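Long-range contact in imelysin (PDB 3OYV), which is of unknown function in detail but belongs to the imelysin-like proteins, probably an outer membrane protein implicated in bacterial iron uptake: residues Ala135-Leu149 / Pro228-Thr241. Sequence-based numbering, arbitrary orientation.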
loop_
_atom_site.group_PDB
_atom_site.type_symbol
_atom_site.label_atom_id
_atom_site.label_comp_id
_atom_site.label_asym_id
_atom_site.label_seq_id
_atom_site.Cartn_x
_atom_site.Cartn_y
_atom_site.Cartn_z
ATOM N N ALA A 135 -11.479 6.285 -4.129
ATOM C CA ALA A 135 -11.672 7.586 -3.493
ATOM C C ALA A 135 -12.616 8.450 -4.318
ATOM O O ALA A 135 -13.489 9.106 -3.758
ATOM C CB ALA A 135 -10.325 8.335 -3.289
ATOM N N TYR A 136 -12.414 8.474 -5.629
ATOM C CA TYR A 136 -13.187 9.333 -6.528
ATOM C C TYR A 136 -14.640 8.847 -6.698
ATOM O O TYR A 136 -15.566 9.659 -6.834
ATOM C CB TYR A 136 -12.449 9.458 -7.871
ATOM C CG TYR A 136 -13.053 10.499 -8.798
ATOM C CD1 TYR A 136 -13.058 11.841 -8.440
ATOM C CD2 TYR A 136 -13.570 10.129 -10.040
ATOM C CE1 TYR A 136 -13.605 12.816 -9.291
ATOM C CE2 TYR A 136 -14.125 11.091 -10.884
ATOM C CZ TYR A 136 -14.144 12.411 -10.510
ATOM O OH TYR A 136 -14.728 13.382 -11.309
ATOM N N TYR A 137 -14.804 7.530 -6.673
ATOM C CA TYR A 137 -16.112 6.876 -6.903
ATOM C C TYR A 137 -16.927 6.670 -5.620
ATOM O O TYR A 137 -18.121 6.356 -5.679
ATOM C CB TYR A 137 -15.916 5.521 -7.558
ATOM C CG TYR A 137 -15.550 5.488 -9.042
ATOM C CD1 TYR A 137 -15.125 6.611 -9.723
ATOM C CD2 TYR A 137 -15.626 4.291 -9.765
ATOM C CE1 TYR A 137 -14.808 6.531 -11.107
ATOM C CE2 TYR A 137 -15.335 4.224 -11.119
ATOM C CZ TYR A 137 -14.900 5.338 -11.790
ATOM O OH TYR A 137 -14.579 5.273 -13.147
ATOM N N GLY A 138 -16.297 6.839 -4.457
ATOM C CA GLY A 138 -16.977 6.577 -3.184
ATOM C C GLY A 138 -17.395 5.147 -2.986
ATOM O O GLY A 138 -18.448 4.866 -2.426
ATOM N N SER A 139 -16.580 4.222 -3.479
ATOM C CA SER A 139 -16.896 2.809 -3.368
ATOM C C SER A 139 -15.651 1.946 -3.522
ATOM O O SER A 139 -14.579 2.441 -3.892
ATOM C CB SER A 139 -17.884 2.417 -4.461
ATOM O OG SER A 139 -17.207 2.350 -5.731
ATOM N N LEU A 140 -15.822 0.640 -3.332
ATOM C CA LEU A 140 -14.719 -0.311 -3.485
ATOM C C LEU A 140 -14.794 -1.212 -4.690
ATOM O O LEU A 140 -13.843 -1.928 -4.951
ATOM C CB LEU A 140 -14.663 -1.231 -2.279
ATOM C CG LEU A 140 -14.436 -0.514 -0.967
ATOM C CD1 LEU A 140 -14.513 -1.552 0.181
ATOM C CD2 LEU A 140 -13.124 0.301 -0.973
ATOM N N ASP A 141 -15.997 -1.327 -5.229
ATOM C CA ASP A 141 -16.385 -2.420 -6.088
ATOM C C ASP A 141 -16.608 -1.895 -7.497
ATOM O O ASP A 141 -17.264 -2.547 -8.299
ATOM C CB ASP A 141 -17.656 -3.067 -5.516
ATOM C CG ASP A 141 -18.750 -2.038 -5.134
ATOM O OD1 ASP A 141 -18.773 -0.891 -5.687
ATOM O OD2 ASP A 141 -19.561 -2.369 -4.228
ATOM N N GLY A 142 -16.103 -0.700 -7.783
ATOM C CA GLY A 142 -16.197 -0.091 -9.102
ATOM C C GLY A 142 -17.536 0.559 -9.420
ATOM O O GLY A 142 -17.752 1.012 -10.546
ATOM N N ASN A 143 -18.442 0.626 -8.450
ATOM C CA ASN A 143 -19.718 1.356 -8.642
ATOM C C ASN A 143 -19.541 2.905 -8.437
ATOM O O ASN A 143 -18.860 3.221 -7.436
ATOM C CB ASN A 143 -20.735 0.782 -7.643
ATOM C CG ASN A 143 -22.169 0.920 -8.105
ATOM O OD1 ASN A 143 -22.492 1.760 -8.930
ATOM N ND2 ASN A 143 -23.040 0.097 -7.552
ATOM N N ILE A 144 -20.065 3.843 -9.312
ATOM C CA ILE A 144 -20.003 5.267 -8.992
ATOM C C ILE A 144 -21.141 5.560 -8.006
ATOM O O ILE A 144 -22.337 5.530 -8.339
ATOM C CB ILE A 144 -20.128 6.120 -10.223
ATOM C CG1 ILE A 144 -18.984 5.764 -11.169
ATOM C CG2 ILE A 144 -20.131 7.605 -9.866
ATOM C CD1 ILE A 144 -19.137 6.391 -12.473
ATOM N N ASN A 145 -20.783 5.801 -6.754
ATOM C CA ASN A 145 -21.776 6.030 -5.733
ATOM C C ASN A 145 -22.473 7.374 -5.932
ATOM O O ASN A 145 -21.856 8.367 -6.351
ATOM C CB ASN A 145 -21.135 6.004 -4.345
ATOM C CG ASN A 145 -22.140 5.789 -3.284
ATOM O OD1 ASN A 145 -22.552 6.732 -2.633
ATOM N ND2 ASN A 145 -22.576 4.571 -3.116
ATOM N N ALA A 146 -23.751 7.432 -5.546
ATOM C CA ALA A 146 -24.480 8.686 -5.560
ATOM C C ALA A 146 -23.807 9.796 -4.769
ATOM O O ALA A 146 -23.923 10.961 -5.148
ATOM C CB ALA A 146 -25.923 8.506 -5.007
ATOM N N ASN A 147 -23.158 9.427 -3.668
ATOM C CA ASN A 147 -22.467 10.388 -2.812
ATOM C C ASN A 147 -20.958 10.266 -3.024
ATOM O O ASN A 147 -20.233 9.736 -2.234
ATOM C CB ASN A 147 -22.867 10.189 -1.365
ATOM C CG ASN A 147 -24.308 10.550 -1.107
ATOM O OD1 ASN A 147 -25.102 9.708 -0.688
ATOM N ND2 ASN A 147 -24.645 11.758 -1.379
ATOM N N SER A 148 -20.492 10.755 -4.151
ATOM C CA SER A 148 -19.074 10.681 -4.518
ATOM C C SER A 148 -18.652 11.974 -5.180
ATOM O O SER A 148 -19.486 12.691 -5.737
ATOM C CB SER A 148 -18.828 9.514 -5.463
ATOM O OG SER A 148 -19.466 9.708 -6.730
ATOM N N LEU A 149 -17.342 12.222 -5.181
ATOM C CA LEU A 149 -16.800 13.338 -5.919
ATOM C C LEU A 149 -17.186 13.196 -7.375
ATOM O O LEU A 149 -17.523 14.187 -8.012
ATOM C CB LEU A 149 -15.276 13.401 -5.788
ATOM C CG LEU A 149 -14.688 13.910 -4.482
ATOM C CD1 LEU A 149 -13.155 13.818 -4.535
ATOM C CD2 LEU A 149 -15.158 15.354 -4.220
ATOM N N PRO A 228 -21.782 14.923 2.446
ATOM C CA PRO A 228 -22.124 13.531 2.136
ATOM C C PRO A 228 -21.010 12.809 1.399
ATOM O O PRO A 228 -20.903 11.585 1.491
ATOM C CB PRO A 228 -23.412 13.636 1.306
ATOM C CG PRO A 228 -23.648 15.008 1.075
ATOM C CD PRO A 228 -22.787 15.879 1.953
ATOM N N VAL A 229 -20.226 13.561 0.642
ATOM C CA VAL A 229 -19.079 12.984 -0.058
ATOM C C VAL A 229 -18.055 12.490 1.007
ATOM O O VAL A 229 -17.538 11.369 0.910
ATOM C CB VAL A 229 -18.442 13.993 -1.024
ATOM C CG1 VAL A 229 -17.116 13.435 -1.572
ATOM C CG2 VAL A 229 -19.428 14.364 -2.155
ATOM N N VAL A 230 -17.763 13.328 1.999
ATOM C CA VAL A 230 -16.805 12.975 3.060
ATOM C C VAL A 230 -17.303 11.756 3.855
ATOM O O VAL A 230 -16.556 10.813 4.118
ATOM C CB VAL A 230 -16.464 14.145 3.954
ATOM C CG1 VAL A 230 -15.551 13.705 5.097
ATOM C CG2 VAL A 230 -15.823 15.295 3.130
ATOM N N THR A 231 -18.572 11.760 4.204
ATOM C CA THR A 231 -19.141 10.706 5.019
ATOM C C THR A 231 -19.072 9.387 4.282
ATOM O O THR A 231 -18.659 8.356 4.846
ATOM C CB THR A 231 -20.562 11.099 5.451
ATOM O OG1 THR A 231 -20.453 12.200 6.318
ATOM C CG2 THR A 231 -21.308 9.924 6.113
ATOM N N GLN A 232 -19.481 9.396 3.014
ATOM C CA GLN A 232 -19.431 8.184 2.186
ATOM C C GLN A 232 -18.010 7.662 2.004
ATOM O O GLN A 232 -17.752 6.450 2.040
ATOM C CB GLN A 232 -20.114 8.380 0.829
ATOM C CG GLN A 232 -20.055 7.249 -0.153
ATOM C CD GLN A 232 -20.818 6.027 0.246
ATOM O OE1 GLN A 232 -21.634 6.032 1.172
ATOM N NE2 GLN A 232 -20.591 4.966 -0.486
ATOM N N TYR A 233 -17.081 8.586 1.762
ATOM C CA TYR A 233 -15.680 8.215 1.582
ATOM C C TYR A 233 -15.132 7.494 2.808
ATOM O O TYR A 233 -14.494 6.452 2.724
ATOM C CB TYR A 233 -14.891 9.474 1.285
ATOM C CG TYR A 233 -13.383 9.408 1.287
ATOM C CD1 TYR A 233 -12.656 9.080 0.156
ATOM C CD2 TYR A 233 -12.691 9.762 2.434
ATOM C CE1 TYR A 233 -11.259 9.069 0.173
ATOM C CE2 TYR A 233 -11.304 9.809 2.467
ATOM C CZ TYR A 233 -10.605 9.476 1.318
ATOM O OH TYR A 233 -9.227 9.556 1.330
ATOM N N VAL A 234 -15.412 8.048 3.967
ATOM C CA VAL A 234 -14.916 7.448 5.214
ATOM C C VAL A 234 -15.611 6.113 5.470
ATOM O O VAL A 234 -14.953 5.096 5.759
ATOM C CB VAL A 234 -15.118 8.400 6.399
ATOM C CG1 VAL A 234 -14.874 7.701 7.749
ATOM C CG2 VAL A 234 -14.217 9.664 6.255
ATOM N N ASP A 235 -16.933 6.082 5.347
ATOM C CA ASP A 235 -17.698 4.910 5.783
ATOM C C ASP A 235 -17.675 3.765 4.795
ATOM O O ASP A 235 -17.803 2.624 5.234
ATOM C CB ASP A 235 -19.168 5.304 6.098
ATOM C CG ASP A 235 -19.325 6.132 7.353
ATOM O OD1 ASP A 235 -18.382 6.172 8.162
ATOM O OD2 ASP A 235 -20.422 6.724 7.505
ATOM N N ALA A 236 -17.538 4.044 3.483
ATOM C CA ALA A 236 -17.548 3.038 2.437
ATOM C C ALA A 236 -16.178 2.703 1.870
ATOM O O ALA A 236 -15.973 1.614 1.365
ATOM C CB ALA A 236 -18.527 3.434 1.304
ATOM N N VAL A 237 -15.251 3.643 1.912
ATOM C CA VAL A 237 -13.932 3.416 1.339
ATOM C C VAL A 237 -12.870 3.190 2.408
ATOM O O VAL A 237 -12.261 2.107 2.465
ATOM C CB VAL A 237 -13.523 4.512 0.332
ATOM C CG1 VAL A 237 -12.110 4.232 -0.248
ATOM C CG2 VAL A 237 -14.558 4.584 -0.811
ATOM N N VAL A 238 -12.620 4.202 3.237
ATOM C CA VAL A 238 -11.471 4.167 4.126
ATOM C C VAL A 238 -11.643 3.087 5.205
ATOM O O VAL A 238 -10.798 2.199 5.337
ATOM C CB VAL A 238 -11.197 5.534 4.774
ATOM C CG1 VAL A 238 -10.051 5.427 5.782
ATOM C CG2 VAL A 238 -10.842 6.585 3.704
ATOM N N VAL A 239 -12.703 3.182 6.012
ATOM C CA VAL A 239 -12.829 2.254 7.156
ATOM C C VAL A 239 -12.942 0.797 6.700
ATOM O O VAL A 239 -12.257 -0.063 7.255
ATOM C CB VAL A 239 -13.897 2.718 8.143
ATOM C CG1 VAL A 239 -14.024 1.698 9.290
ATOM C CG2 VAL A 239 -13.566 4.107 8.724
ATOM N N PRO A 240 -13.761 0.523 5.667
ATOM C CA PRO A 240 -13.801 -0.873 5.184
ATOM C C PRO A 240 -12.493 -1.398 4.650
ATOM O O PRO A 240 -12.201 -2.594 4.776
ATOM C CB PRO A 240 -14.923 -0.852 4.145
ATOM C CG PRO A 240 -15.833 0.279 4.571
ATOM C CD PRO A 240 -14.857 1.325 5.085
ATOM N N THR A 241 -11.711 -0.547 3.987
ATOM C CA THR A 241 -10.409 -0.985 3.530
ATOM C C THR A 241 -9.500 -1.345 4.710
ATOM O O THR A 241 -8.823 -2.396 4.671
ATOM C CB THR A 241 -9.742 0.076 2.618
ATOM O OG1 THR A 241 -10.604 0.295 1.490
ATOM C CG2 THR A 241 -8.380 -0.373 2.152
HETATM O O HOH W 1 -17.557 9.686 -1.382
#
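Q232 and G138 join helix 223-261 to the loop between helices 121-137 and 149-156, in a mainly helical imelysin fold. One direct hydrogen bond crosses the contact. Q232 NE2 donates to G138 O at 2.9 Å, nearly straight (169°) and in the carbonyl plane. CG of Q232 lies anti to the backbone N, and a bend at chi2 (67°) brings the amide up to G138 O. The N145 amide stacks on it, with planes 6° apart and N145 CG 3.3 Å from Q232 NE2. An Asx turn, N147 N to N145 OD1, steadies the N145 amide. With an alanine here in place of Q232, G138 O is likely to lose this donor and the N145 amide its stacking partner. A water lies within hydrogen-bonding distance (2.8 Å) of both N147 O and V229 O.

The N147 side chain crosses P228 at about a right angle, ND2 against CB. Apolar contacts flank these bonds. L149 CD2 meets V229 CG1 at 3.8 Å. A135 CB touches the Y233 ring at its edge. V237 CG2 presses on the backbone at G138 and S139. L140 CD1 reaches P240 CB at 4.0 Å, and L140 CD2 lies 3.5 Å from T241 OG1, the hydroxyl that donates to V237 O.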